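Local coordinates for protein afamin (PDB 6FAK) that carries hydrophobic molecules in body fluids, binds vitamin E and keeps lipidated Wnt proteins soluble and active, at residues F549-N554 and E572-G577. Residues are numbered along the deposited sequence; the frame is centred on the assembly and turned at random.
Sequences FTNFAN and ESPKIG
The carbonyl oxygen Pro574 O comes within 3.5 Å of Phe552 CZ, the shortest approach between 549-554 and 572-577, an oxygen resting near a ring carbon; no hydrogen bond crosses the contact, so it is held by apolar and CH-pi packing. The evidence centres on the phenyl ring. Pro574 CG stands 3.7 Å from the centroid of the Phe552 ring and only 10° off its normal, a CH-pi contact over the middle of one face. Ile576 meets the same ring differently: its CG2 methyl lies in the ring plane, at the edge, 3.8 Å from Phe552 CE2. Ser573 CB adds an oblique approach, 4.0 Å from Phe552 CE1. With CG of Phe552 anti to its own carbonyl carbon, chi1 -85° brings the end of the side chain nearer the loop than its first bond would suggest. Asn551 completes the seat of the proline: its side-chain CG is 3.6 Å from Pro574 CG and its OD1 3.6 Å from Pro574 CD, so the pyrrolidine ring touches both the amide group of Asn551 and the face of the Phe552 ring. Replacing Phe552 by alanine would probably leave Pro574 CG and the Ile576 methyl without their shared aromatic partner and open a gap between helix and loop. Ser573 is where the chain leaves helix 565-572, its OG weakly hydrogen-bonded to Phe569 O, while Ile576 O receives a hydrogen bond from Lys537 NZ. In the third albumin domain, the loop leading toward strand 584-585 thus packs on helix 542-560, where Pro574 and Ile576 also touch Leu548, and reaches helix 521-536 through Ile576 on Leu533, while Phe552 meets Phe529 edge-to-face.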
ATOM      1  N   PHE A 549      12.401  27.514   7.337  1.00 31.62           N
ATOM      2  CA  PHE A 549      12.273  26.903   6.028  1.00 30.77           C
ATOM      3  C   PHE A 549      11.843  27.917   4.963  1.00 31.28           C
ATOM      4  O   PHE A 549      12.389  27.899   3.850  1.00 32.76           O
ATOM      5  CB  PHE A 549      11.267  25.760   6.082  1.00 30.42           C
ATOM      6  CG  PHE A 549      11.042  25.128   4.758  1.00 30.49           C
ATOM      7  CD1 PHE A 549      12.045  24.378   4.166  1.00 30.67           C
ATOM      8  CD2 PHE A 549       9.854  25.311   4.090  1.00 31.62           C
ATOM      9  CE1 PHE A 549      11.864  23.774   2.927  1.00 30.88           C
ATOM     10  CE2 PHE A 549       9.651  24.687   2.855  1.00 33.27           C
ATOM     11  CZ  PHE A 549      10.670  23.933   2.277  1.00 32.03           C
ATOM     12  N   THR A 550      10.861  28.757   5.271  1.00 30.90           N
ATOM     13  CA  THR A 550      10.435  29.753   4.304  1.00 32.78           C
ATOM     14  C   THR A 550      11.518  30.812   4.068  1.00 31.89           C
ATOM     15  O   THR A 550      11.556  31.356   2.995  1.00 31.17           O
ATOM     16  CB  THR A 550       9.137  30.513   4.653  1.00 34.29           C
ATOM     17  OG1 THR A 550       9.351  31.368   5.804  1.00 34.13           O
ATOM     18  CG2 THR A 550       8.032  29.520   4.866  1.00 34.79           C
ATOM     19  N   ASN A 551      12.363  31.088   5.061  1.00 31.42           N
ATOM     20  CA  ASN A 551      13.543  31.961   4.852  1.00 32.13           C
ATOM     21  C   ASN A 551      14.488  31.356   3.757  1.00 33.47           C
ATOM     22  O   ASN A 551      14.803  31.993   2.739  1.00 32.99           O
ATOM     23  CB  ASN A 551      14.261  32.134   6.183  1.00 31.88           C
ATOM     24  CG  ASN A 551      15.281  33.268   6.186  1.00 32.47           C
ATOM     25  OD1 ASN A 551      15.827  33.646   5.160  1.00 32.70           O
ATOM     26  ND2 ASN A 551      15.585  33.748   7.355  1.00 32.09           N
ATOM     27  N   PHE A 552      14.893  30.100   3.964  1.00 34.26           N
ATOM     28  CA  PHE A 552      15.701  29.360   3.003  1.00 34.35           C
ATOM     29  C   PHE A 552      15.044  29.332   1.626  1.00 36.31           C
ATOM     30  O   PHE A 552      15.722  29.542   0.614  1.00 37.21           O
ATOM     31  CB  PHE A 552      15.952  27.933   3.487  1.00 33.81           C
ATOM     32  CG  PHE A 552      17.109  27.777   4.401  1.00 33.46           C
ATOM     33  CD1 PHE A 552      18.399  27.793   3.913  1.00 34.66           C
ATOM     34  CD2 PHE A 552      16.910  27.472   5.744  1.00 33.82           C
ATOM     35  CE1 PHE A 552      19.486  27.559   4.758  1.00 34.82           C
ATOM     36  CE2 PHE A 552      17.979  27.258   6.604  1.00 34.78           C
ATOM     37  CZ  PHE A 552      19.280  27.292   6.110  1.00 35.33           C
ATOM     38  N   ALA A 553      13.726  29.122   1.589  1.00 39.48           N
ATOM     39  CA  ALA A 553      12.969  29.060   0.323  1.00 40.84           C
ATOM     40  C   ALA A 553      13.003  30.381  -0.441  1.00 43.02           C
ATOM     41  O   ALA A 553      13.202  30.397  -1.666  1.00 40.27           O
ATOM     42  CB  ALA A 553      11.521  28.658   0.550  1.00 37.98           C
ATOM     43  N   ASN A 554      12.761  31.471   0.282  1.00 40.43           N
ATOM     44  CA  ASN A 554      12.864  32.789  -0.301  1.00 39.48           C
ATOM     45  C   ASN A 554      14.279  33.039  -0.857  1.00 38.32           C
ATOM     46  O   ASN A 554      14.417  33.481  -1.967  1.00 40.57           O
ATOM     47  CB  ASN A 554      12.456  33.841   0.731  1.00 40.48           C
ATOM     48  CG  ASN A 554      12.395  35.231   0.136  1.00 42.45           C
ATOM     49  OD1 ASN A 554      11.755  35.446  -0.868  1.00 46.18           O
ATOM     50  ND2 ASN A 554      13.022  36.163   0.770  1.00 40.30           N
ATOM     51  N   GLU A 572      23.557  34.844   1.371  1.00 63.69           N
ATOM     52  CA  GLU A 572      22.205  35.286   1.766  1.00 62.82           C
ATOM     53  C   GLU A 572      21.382  34.299   2.601  1.00 60.88           C
ATOM     54  O   GLU A 572      20.384  34.712   3.185  1.00 56.11           O
ATOM     55  CB  GLU A 572      21.388  35.654   0.516  1.00 61.39           C
ATOM     56  CG  GLU A 572      22.011  36.731  -0.361  1.00 66.41           C
ATOM     57  CD  GLU A 572      22.238  38.054   0.357  1.00 67.38           C
ATOM     58  OE1 GLU A 572      21.632  38.290   1.413  1.00 65.16           O
ATOM     59  OE2 GLU A 572      23.043  38.853  -0.143  1.00 70.23           O
ATOM     60  N   SER A 573      21.753  33.011   2.634  1.00 56.75           N
ATOM     61  CA  SER A 573      20.937  32.036   3.368  1.00 58.81           C
ATOM     62  C   SER A 573      21.038  32.255   4.877  1.00 58.27           C
ATOM     63  O   SER A 573      22.004  32.820   5.363  1.00 60.17           O
ATOM     64  CB  SER A 573      21.344  30.602   3.018  1.00 59.65           C
ATOM     65  OG  SER A 573      22.616  30.324   3.538  1.00 60.16           O
ATOM     66  N   PRO A 574      20.034  31.816   5.629  1.00 59.20           N
ATOM     67  CA  PRO A 574      20.207  31.912   7.075  1.00 62.16           C
ATOM     68  C   PRO A 574      21.264  30.931   7.576  1.00 65.80           C
ATOM     69  O   PRO A 574      21.520  29.906   6.930  1.00 63.74           O
ATOM     70  CB  PRO A 574      18.817  31.593   7.630  1.00 63.65           C
ATOM     71  CG  PRO A 574      18.050  31.013   6.522  1.00 60.38           C
ATOM     72  CD  PRO A 574      18.669  31.438   5.243  1.00 61.35           C
ATOM     73  N   LYS A 575      21.916  31.275   8.681  1.00 67.99           N
ATOM     74  CA  LYS A 575      22.873  30.372   9.306  1.00 75.77           C
ATOM     75  C   LYS A 575      22.093  29.479  10.270  1.00 80.93           C
ATOM     76  O   LYS A 575      21.168  29.945  10.945  1.00 82.83           O
ATOM     77  CB  LYS A 575      24.027  31.140   9.982  1.00 87.52           C
ATOM     78  CG  LYS A 575      23.890  31.441  11.469  1.00 96.85           C
ATOM     79  CD  LYS A 575      25.179  32.061  12.003  1.00104.29           C
ATOM     80  CE  LYS A 575      25.281  31.948  13.515  1.00111.51           C
ATOM     81  NZ  LYS A 575      24.163  32.652  14.200  1.00118.21           N
ATOM     82  N   ILE A 576      22.441  28.198  10.303  1.00 74.60           N
ATOM     83  CA  ILE A 576      21.814  27.258  11.241  1.00 80.68           C
ATOM     84  C   ILE A 576      22.812  26.603  12.197  1.00 86.78           C
ATOM     85  O   ILE A 576      22.444  25.717  12.967  1.00 90.35           O
ATOM     86  CB  ILE A 576      20.966  26.209  10.497  1.00 77.08           C
ATOM     87  CG1 ILE A 576      21.761  25.545   9.378  1.00 70.07           C
ATOM     88  CG2 ILE A 576      19.726  26.886   9.942  1.00 80.73           C
ATOM     89  CD1 ILE A 576      21.045  24.413   8.682  1.00 67.88           C
ATOM     90  N   GLY A 577      24.053  27.088  12.195  1.00 87.52           N
ATOM     91  CA  GLY A 577      25.106  26.514  13.008  1.00 88.92           C
ATOM     92  C   GLY A 577      25.255  27.231  14.332  1.00 95.66           C
ATOM     93  O   GLY A 577      24.978  28.436  14.444  1.00 95.42           O
TER